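Local coordinates for protein peroxiredoxin (Mycobacterium tuberculosis, PDB 5EPF) that reduces hydrogen peroxide and organic hydroperoxides to water and alcohols as a thiol-specific peroxidase, protecting the cell against oxidative stress, at residues P38-F43 with R124-I129. Numbering follows the deposited sequence.
Sequences PVVLFF and RTTFVI
Strands 39-43 and 125-129 run antiparallel, their axes approaching to 4.7 Å with N-to-C directions at 166°, and Val39-Ile129, Leu41-Phe127 and Phe43-Thr125 are hydrogen-bonded pairs; of the six backbone bonds, that from Phe127 N to Leu41 O is the straightest (2.9 Å, 174°). Ile129, Leu41, Phe43 and Phe127 give the face of these pairs its hydrophobic packing, with the Thr125 hydroxyl bonded to Lys123 O. The methyl CD1 of Ile129 reaches CB and CD2 of Leu41, 4.0 Å from each. Further along, the rings of Phe43 and Phe127 meet with neither over the other's face, planes at 86°, CE2 of Phe127 lying 3.8 Å from CD2 of Phe43; Phe109 touches both. Strand 39-43 is the central strand of the thioredoxin-fold sheet, between 72-77 and 125-129. The opposite face, under helices 50-61 and 145-158, carries Val40, Phe42, Thr126 and Val128. Thr126 suits its place by being two-sided: Thr126 CG2, anti to the backbone N, packs on Val40 CG1 at 3.5 Å, while Thr126 OG1 donates to a water at 2.8 Å and also bonds His148 ND1. The same water donates to Phe43 O (2.7 Å), which additionally accepts the longer bond from Thr125 N. Beyond the pairing, Arg124 extends to a salt bridge with Glu55, beside Cys52, the peroxidatic cysteine.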
# COMPACT_ATOMS: atom_id res chain seq x y z
N PRO A 38 -4.11 -3.14 -11.88
CA PRO A 38 -3.85 -2.09 -10.90
C PRO A 38 -3.27 -2.63 -9.60
O PRO A 38 -3.46 -3.79 -9.23
CB PRO A 38 -5.25 -1.49 -10.68
CG PRO A 38 -5.97 -1.76 -11.99
CD PRO A 38 -5.51 -3.14 -12.34
N VAL A 39 -2.56 -1.75 -8.90
CA VAL A 39 -2.03 -2.02 -7.56
C VAL A 39 -2.73 -1.08 -6.58
O VAL A 39 -2.78 0.13 -6.80
CB VAL A 39 -0.51 -1.80 -7.51
CG1 VAL A 39 -0.03 -1.67 -6.06
CG2 VAL A 39 0.26 -2.93 -8.25
N VAL A 40 -3.21 -1.63 -5.47
CA VAL A 40 -3.70 -0.84 -4.36
C VAL A 40 -2.56 -0.77 -3.35
O VAL A 40 -2.25 -1.75 -2.66
CB VAL A 40 -4.97 -1.44 -3.74
CG1 VAL A 40 -5.47 -0.54 -2.61
CG2 VAL A 40 -6.04 -1.62 -4.80
N LEU A 41 -1.90 0.40 -3.29
CA LEU A 41 -0.69 0.61 -2.49
C LEU A 41 -1.13 1.32 -1.21
O LEU A 41 -1.54 2.48 -1.25
CB LEU A 41 0.31 1.48 -3.26
CG LEU A 41 1.66 1.72 -2.57
CD1 LEU A 41 2.44 0.41 -2.41
CD2 LEU A 41 2.46 2.77 -3.34
N PHE A 42 -1.10 0.60 -0.08
CA PHE A 42 -1.64 1.14 1.16
C PHE A 42 -0.51 1.41 2.14
O PHE A 42 0.14 0.48 2.62
CB PHE A 42 -2.80 0.31 1.73
CG PHE A 42 -2.47 -1.08 2.27
CD1 PHE A 42 -2.27 -1.29 3.64
CD2 PHE A 42 -2.47 -2.20 1.44
CE1 PHE A 42 -2.02 -2.55 4.15
CE2 PHE A 42 -2.21 -3.48 1.95
CZ PHE A 42 -2.01 -3.65 3.30
N PHE A 43 -0.28 2.70 2.42
CA PHE A 43 0.71 3.13 3.40
C PHE A 43 0.07 3.06 4.79
O PHE A 43 -1.01 3.63 5.02
CB PHE A 43 1.09 4.59 3.16
CG PHE A 43 2.03 4.81 2.01
CD1 PHE A 43 3.41 4.89 2.21
CD2 PHE A 43 1.54 4.99 0.73
CE1 PHE A 43 4.27 5.12 1.13
CE2 PHE A 43 2.37 5.24 -0.35
CZ PHE A 43 3.75 5.31 -0.14
N ARG A 124 -1.30 7.57 7.19
CA ARG A 124 -2.06 6.45 6.63
C ARG A 124 -2.84 6.87 5.38
O ARG A 124 -3.76 7.68 5.47
CB ARG A 124 -3.04 5.91 7.68
CG ARG A 124 -3.76 4.65 7.23
CD ARG A 124 -4.82 4.10 8.22
NE ARG A 124 -4.36 4.00 9.60
CZ ARG A 124 -3.74 2.95 10.15
NH1 ARG A 124 -3.50 1.86 9.44
NH2 ARG A 124 -3.38 2.99 11.43
N THR A 125 -2.48 6.32 4.22
CA THR A 125 -3.01 6.78 2.95
C THR A 125 -2.92 5.64 1.96
O THR A 125 -1.91 4.94 1.92
CB THR A 125 -2.17 7.95 2.40
OG1 THR A 125 -1.81 8.86 3.45
CG2 THR A 125 -2.91 8.70 1.32
N THR A 126 -3.97 5.46 1.15
CA THR A 126 -4.00 4.41 0.14
C THR A 126 -4.15 5.01 -1.25
O THR A 126 -5.00 5.89 -1.47
CB THR A 126 -5.14 3.44 0.43
OG1 THR A 126 -4.92 2.86 1.72
CG2 THR A 126 -5.24 2.34 -0.62
N PHE A 127 -3.34 4.50 -2.18
CA PHE A 127 -3.37 4.95 -3.57
C PHE A 127 -3.76 3.77 -4.46
O PHE A 127 -3.09 2.73 -4.43
CB PHE A 127 -1.99 5.48 -3.97
CG PHE A 127 -1.56 6.66 -3.14
CD1 PHE A 127 -1.88 7.96 -3.51
CD2 PHE A 127 -0.87 6.47 -1.94
CE1 PHE A 127 -1.53 9.05 -2.73
CE2 PHE A 127 -0.51 7.56 -1.14
CZ PHE A 127 -0.84 8.84 -1.55
N VAL A 128 -4.81 3.94 -5.25
CA VAL A 128 -5.15 2.94 -6.27
C VAL A 128 -4.45 3.38 -7.55
O VAL A 128 -4.72 4.47 -8.06
CB VAL A 128 -6.67 2.84 -6.46
CG1 VAL A 128 -7.00 1.78 -7.49
CG2 VAL A 128 -7.39 2.58 -5.15
N ILE A 129 -3.52 2.55 -8.04
CA ILE A 129 -2.63 2.92 -9.14
C ILE A 129 -2.92 2.03 -10.34
O ILE A 129 -2.84 0.80 -10.24
CB ILE A 129 -1.15 2.79 -8.71
CG1 ILE A 129 -0.88 3.60 -7.43
CG2 ILE A 129 -0.21 3.17 -9.88
CD1 ILE A 129 0.48 3.33 -6.80
O HOH W 1 -3.45 2.93 4.09